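Nadp(h)-dependent ketose reductase (Bemisia argentifolii, PDB 1E3J) probably interconverts fructose and sorbitol with NADP(H), as a zinc-dependent polyol dehydrogenase of the alcohol dehydrogenase family. Local coordinates at residues 157-162 / 298-303; 268-273 / 292-297. One frame throughout, in Å; residues are numbered along the deposited sequence.

Contact 1 (157-162 / 298-303); sequences GVHACR and CNDYPI
Asp300, at the turn leading into helix 301-309, pushes its carboxylate against one side of helix 151-164, where Val158, His159 and Arg162 receive it. A salt bridge spans the contact: Arg162 NH1 donates to Asp300 OD1 at 2.9 Å along a fairly straight path. Asp300 OD1 lies at the guanidinium edge, close to its plane, while the carboxylate itself is turned 89° to it, and NH1 reaches OD1 from above the carboxylate plane rather than within it. A bend in the arginine chain at chi3, 78°, brings the guanidinium round to the turn while Arg162 CD passes 3.3 Å from Asp300 OD1. The same NH1 also makes a weak, bent bond to Asn299 O at 3.1 Å, so one nitrogen holds both the aspartate and the backbone just before it.

The other carboxylate oxygen works inside the turn. Cys298 N points almost straight at Asp300 OD2, 2.7 Å away, again arriving from above the carboxylate plane, and this bond helps fix the rotation of the buried acid. His159 ND1 lies 3.0 Å from Asp300 OD2, its ring tilted 52° to the carboxylate; the far ring nitrogen, NE2, is hydrogen-bonded to Glu288 of the fourth subunit. Beyond the acid, toward helix 301-309, the contact turns apolar: Val158 CG1 packs against Ile303 CB at 3.9 Å, and Ile303 also packs on Leu168 of the second subunit.

Helix 151-164 precedes the first strand of the nucleotide-binding sheet, and 298-303 follows the last. The contact thus ties together the two passages by which the chain enters and leaves its Rossmann-type domain, as in two-domain zinc-containing (medium-chain) alcohol dehydrogenases.

Contact 2 (268-273 / 292-297); sequences MLVGMG and KSVFRY
Lys292 O is approached by two groups of the neighbouring strand: Leu269 N donates a hydrogen bond at 2.7 Å, nearly straight at 166°, and Met268 CA makes a longer CA-H...O contact at 3.2 Å. One step on, Val294 N returns a more bent bond to Leu269 O at 3.1 Å. The pair is thus a short piece of parallel sheet, with Met268 opposite Lys292 and Leu269 opposite Ser293.

On the face bearing Met268 and Lys292, the methionine chain bends at both chi2 and chi3, which curls its end back across the neighbouring strand. Met268 SD then rests 3.7 Å from Lys292 CB, whereas the rest of the lysine runs away in an extended chain. The Met268 and Val294 side chains cross at about a right angle, with CE modelled against CG2 closer than normal and so doubtful in detail. The same Val294 methyl packs against Val270 CG2 at 3.6 Å.

On the opposite face, Leu269 packs on Leu281 of the fourth subunit, and Ser293 OG bonds to Ile289 O of that subunit. Helix 151-164 covers the Met268 side through Ala164, Val156 and His159, while strand 266-269 lies between strands 243-246 and 290-293, the last being outermost in this chain's parallel Rossmann-type sheet.

In the fold
Along the chain the order is 157-162, 268-273, 292-297, 298-303, so both segments of contact 2 fall between those of contact 1. The contacts lie about 12 Å apart, centre to centre, and they touch, for example, where Ala160 CB comes within 3.7 Å of Val294 CG2. Helix 151-164 serves both: it packs on strands 266-269 and 290-293 and the loops that follow them, and takes the turn of contact 1. The loop after strand 290-293 leaves contact 2 and leads straight into that turn, on its way out of the nucleotide-binding domain. Tyr297, at that junction, bonds Glu152, a zinc ligand seen in this protein though not bound to the metal here.

Contact 1 (157-162 / 298-303)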
loop_
_atom_site.group_PDB
_atom_site.type_symbol
_atom_site.label_atom_id
_atom_site.label_comp_id
_atom_site.label_asym_id
_atom_site.label_seq_id
_atom_site.Cartn_x
_atom_site.Cartn_y
_atom_site.Cartn_z
ATOM N N GLY A 157 -17.909 11.065 1.405
ATOM C CA GLY A 157 -18.031 10.006 0.423
ATOM C C GLY A 157 -16.687 9.736 -0.257
ATOM O O GLY A 157 -16.373 8.596 -0.608
ATOM N N VAL A 158 -15.907 10.791 -0.481
ATOM C CA VAL A 158 -14.629 10.625 -1.120
ATOM C C VAL A 158 -13.751 9.796 -0.173
ATOM O O VAL A 158 -13.078 8.841 -0.597
ATOM C CB VAL A 158 -13.944 12.008 -1.368
ATOM C CG1 VAL A 158 -12.491 11.816 -1.761
ATOM C CG2 VAL A 158 -14.637 12.734 -2.478
ATOM N N HIS A 159 -13.789 10.150 1.109
ATOM C CA HIS A 159 -12.982 9.473 2.097
ATOM C C HIS A 159 -13.329 7.996 2.133
ATOM O O HIS A 159 -12.430 7.138 2.143
ATOM C CB HIS A 159 -13.190 10.081 3.475
ATOM C CG HIS A 159 -12.261 9.542 4.513
ATOM N ND1 HIS A 159 -10.893 9.469 4.328
ATOM C CD2 HIS A 159 -12.497 9.083 5.765
ATOM C CE1 HIS A 159 -10.330 8.998 5.424
ATOM N NE2 HIS A 159 -11.280 8.753 6.314
ATOM N N ALA A 160 -14.627 7.682 2.137
ATOM C CA ALA A 160 -15.022 6.274 2.160
ATOM C C ALA A 160 -14.545 5.568 0.888
ATOM O O ALA A 160 -14.061 4.439 0.965
ATOM C CB ALA A 160 -16.527 6.138 2.315
ATOM N N CYS A 161 -14.633 6.226 -0.274
ATOM C CA CYS A 161 -14.175 5.567 -1.499
ATOM C C CYS A 161 -12.671 5.312 -1.486
ATOM O O CYS A 161 -12.214 4.199 -1.823
ATOM C CB CYS A 161 -14.544 6.367 -2.752
ATOM S SG CYS A 161 -16.326 6.262 -3.139
ATOM N N ARG A 162 -11.904 6.316 -1.070
ATOM C CA ARG A 162 -10.465 6.168 -1.036
ATOM C C ARG A 162 -10.032 5.159 -0.017
ATOM O O ARG A 162 -9.148 4.382 -0.278
ATOM C CB ARG A 162 -9.771 7.500 -0.789
ATOM C CG ARG A 162 -10.035 8.525 -1.893
ATOM C CD ARG A 162 -9.416 9.860 -1.526
ATOM N NE ARG A 162 -7.976 9.878 -1.756
ATOM C CZ ARG A 162 -7.136 10.787 -1.260
ATOM N NH1 ARG A 162 -7.568 11.774 -0.476
ATOM N NH2 ARG A 162 -5.857 10.732 -1.592
ATOM N N CYS A 298 -9.926 13.279 5.318
ATOM C CA CYS A 298 -8.510 13.576 5.484
ATOM C C CYS A 298 -7.938 13.870 4.103
ATOM O O CYS A 298 -7.815 12.960 3.265
ATOM C CB CYS A 298 -7.849 12.317 6.053
ATOM S SG CYS A 298 -6.351 12.581 6.959
ATOM N N ASN A 299 -7.615 15.131 3.842
ATOM C CA ASN A 299 -7.085 15.488 2.543
ATOM C C ASN A 299 -8.040 15.085 1.433
ATOM O O ASN A 299 -7.605 14.823 0.297
ATOM C CB ASN A 299 -5.693 14.829 2.345
ATOM C CG ASN A 299 -4.709 15.229 3.462
ATOM O OD1 ASN A 299 -4.480 16.418 3.704
ATOM N ND2 ASN A 299 -4.151 14.241 4.155
ATOM N N ASP A 300 -9.344 15.034 1.743
ATOM C CA ASP A 300 -10.349 14.683 0.732
ATOM C C ASP A 300 -11.012 15.899 0.067
ATOM O O ASP A 300 -11.401 15.881 -1.131
ATOM C CB ASP A 300 -11.363 13.772 1.380
ATOM C CG ASP A 300 -10.733 12.500 1.835
ATOM O OD1 ASP A 300 -10.119 11.859 0.955
ATOM O OD2 ASP A 300 -10.811 12.141 3.030
ATOM N N TYR A 301 -11.120 16.978 0.820
ATOM C CA TYR A 301 -11.690 18.189 0.260
ATOM C C TYR A 301 -11.241 18.578 -1.144
ATOM O O TYR A 301 -12.070 18.855 -1.993
ATOM C CB TYR A 301 -11.428 19.372 1.171
ATOM C CG TYR A 301 -12.625 19.707 1.995
ATOM C CD1 TYR A 301 -12.957 18.934 3.100
ATOM C CD2 TYR A 301 -13.438 20.808 1.668
ATOM C CE1 TYR A 301 -14.064 19.240 3.885
ATOM C CE2 TYR A 301 -14.565 21.120 2.452
ATOM C CZ TYR A 301 -14.868 20.345 3.552
ATOM O OH TYR A 301 -15.949 20.670 4.367
ATOM N N PRO A 302 -9.919 18.597 -1.419
ATOM C CA PRO A 302 -9.507 18.994 -2.780
ATOM C C PRO A 302 -10.050 18.096 -3.877
ATOM O O PRO A 302 -10.293 18.554 -5.011
ATOM C CB PRO A 302 -7.948 18.976 -2.719
ATOM C CG PRO A 302 -7.661 19.205 -1.224
ATOM C CD PRO A 302 -8.747 18.298 -0.573
ATOM N N ILE A 303 -10.216 16.816 -3.560
ATOM C CA ILE A 303 -10.751 15.887 -4.541
ATOM C C ILE A 303 -12.252 16.191 -4.702
ATOM O O ILE A 303 -12.781 16.218 -5.808
ATOM C CB ILE A 303 -10.626 14.414 -4.054
ATOM C CG1 ILE A 303 -9.165 14.075 -3.680
ATOM C CG2 ILE A 303 -11.198 13.491 -5.106
ATOM C CD1 ILE A 303 -8.185 13.979 -4.837
#

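Contact 2 (268-273 / 292-297)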
loop_
_atom_site.group_PDB
_atom_site.type_symbol
_atom_site.label_atom_id
_atom_site.label_comp_id
_atom_site.label_asym_id
_atom_site.label_seq_id
_atom_site.Cartn_x
_atom_site.Cartn_y
_atom_site.Cartn_z
ATOM N N MET A 268 -17.418 -0.782 4.202
ATOM C CA MET A 268 -17.076 0.494 4.775
ATOM C C MET A 268 -18.243 0.906 5.666
ATOM O O MET A 268 -19.393 0.903 5.208
ATOM C CB MET A 268 -16.922 1.563 3.701
ATOM C CG MET A 268 -15.896 1.263 2.650
ATOM S SD MET A 268 -14.303 0.964 3.428
ATOM C CE MET A 268 -14.140 2.442 4.500
ATOM N N LEU A 269 -17.950 1.239 6.926
ATOM C CA LEU A 269 -18.972 1.683 7.882
ATOM C C LEU A 269 -18.950 3.204 7.897
ATOM O O LEU A 269 -17.945 3.821 8.301
ATOM C CB LEU A 269 -18.657 1.190 9.288
ATOM C CG LEU A 269 -18.597 -0.329 9.357
ATOM C CD1 LEU A 269 -18.090 -0.725 10.709
ATOM C CD2 LEU A 269 -19.980 -0.916 9.073
ATOM N N VAL A 270 -20.036 3.804 7.434
ATOM C CA VAL A 270 -20.124 5.252 7.383
ATOM C C VAL A 270 -21.388 5.728 8.090
ATOM O O VAL A 270 -21.494 6.883 8.447
ATOM C CB VAL A 270 -20.140 5.740 5.940
ATOM C CG1 VAL A 270 -19.916 7.238 5.899
ATOM C CG2 VAL A 270 -19.045 5.040 5.158
ATOM N N GLY A 271 -22.312 4.801 8.333
ATOM C CA GLY A 271 -23.574 5.113 8.981
ATOM C C GLY A 271 -23.614 5.682 10.397
ATOM O O GLY A 271 -24.249 6.717 10.625
ATOM N N MET A 272 -22.934 5.025 11.335
ATOM C CA MET A 272 -22.932 5.422 12.754
ATOM C C MET A 272 -24.121 4.691 13.385
ATOM O O MET A 272 -25.232 5.220 13.446
ATOM N N GLY A 273 -23.873 3.465 13.844
ATOM C CA GLY A 273 -24.925 2.648 14.426
ATOM C C GLY A 273 -25.581 3.172 15.687
ATOM O O GLY A 273 -25.403 4.338 16.074
ATOM N N LYS A 292 -14.017 -1.693 7.424
ATOM C CA LYS A 292 -13.298 -0.439 7.692
ATOM C C LYS A 292 -14.218 0.708 8.006
ATOM O O LYS A 292 -15.263 0.881 7.380
ATOM C CB LYS A 292 -12.419 -0.043 6.499
ATOM C CG LYS A 292 -11.382 -1.074 6.133
ATOM C CD LYS A 292 -10.433 -0.528 5.077
ATOM C CE LYS A 292 -9.380 -1.564 4.710
ATOM N NZ LYS A 292 -8.472 -1.074 3.641
ATOM N N SER A 293 -13.813 1.500 8.986
ATOM C CA SER A 293 -14.579 2.652 9.414
ATOM C C SER A 293 -14.095 3.860 8.647
ATOM O O SER A 293 -12.948 3.930 8.200
ATOM C CB SER A 293 -14.341 2.916 10.888
ATOM O OG SER A 293 -14.246 1.709 11.606
ATOM N N VAL A 294 -14.972 4.828 8.516
ATOM C CA VAL A 294 -14.657 6.046 7.804
ATOM C C VAL A 294 -14.982 7.117 8.814
ATOM O O VAL A 294 -16.088 7.153 9.325
ATOM C CB VAL A 294 -15.590 6.241 6.636
ATOM C CG1 VAL A 294 -15.239 7.512 5.903
ATOM C CG2 VAL A 294 -15.539 5.044 5.743
ATOM N N PHE A 295 -14.019 7.960 9.153
ATOM C CA PHE A 295 -14.330 9.016 10.097
ATOM C C PHE A 295 -14.091 10.371 9.455
ATOM O O PHE A 295 -12.944 10.860 9.399
ATOM C CB PHE A 295 -13.487 8.895 11.340
ATOM C CG PHE A 295 -13.837 9.897 12.375
ATOM C CD1 PHE A 295 -15.129 9.903 12.929
ATOM C CD2 PHE A 295 -12.910 10.862 12.771
ATOM C CE1 PHE A 295 -15.494 10.854 13.867
ATOM C CE2 PHE A 295 -13.248 11.823 13.710
ATOM C CZ PHE A 295 -14.549 11.830 14.269
ATOM N N ARG A 296 -15.175 10.972 8.961
ATOM C CA ARG A 296 -15.081 12.266 8.314
ATOM C C ARG A 296 -14.209 12.206 7.073
ATOM O O ARG A 296 -14.519 11.482 6.154
ATOM C CB ARG A 296 -14.541 13.317 9.288
ATOM C CG ARG A 296 -15.435 13.460 10.515
ATOM C CD ARG A 296 -15.036 14.624 11.347
ATOM N NE ARG A 296 -15.888 14.801 12.519
ATOM C CZ ARG A 296 -15.415 15.016 13.742
ATOM N NH1 ARG A 296 -14.105 15.066 13.951
ATOM N NH2 ARG A 296 -16.250 15.233 14.753
ATOM N N TYR A 297 -13.110 12.953 7.062
ATOM C CA TYR A 297 -12.254 13.052 5.893
ATOM C C TYR A 297 -10.835 13.499 6.264
ATOM O O TYR A 297 -10.595 14.074 7.350
ATOM C CB TYR A 297 -12.866 14.059 4.889
ATOM C CG TYR A 297 -13.657 15.154 5.594
ATOM C CD1 TYR A 297 -13.017 16.123 6.372
ATOM C CD2 TYR A 297 -15.076 15.108 5.620
ATOM C CE1 TYR A 297 -13.765 17.009 7.185
ATOM C CE2 TYR A 297 -15.799 15.959 6.403
ATOM C CZ TYR A 297 -15.156 16.898 7.189
ATOM O OH TYR A 297 -15.908 17.652 8.032
#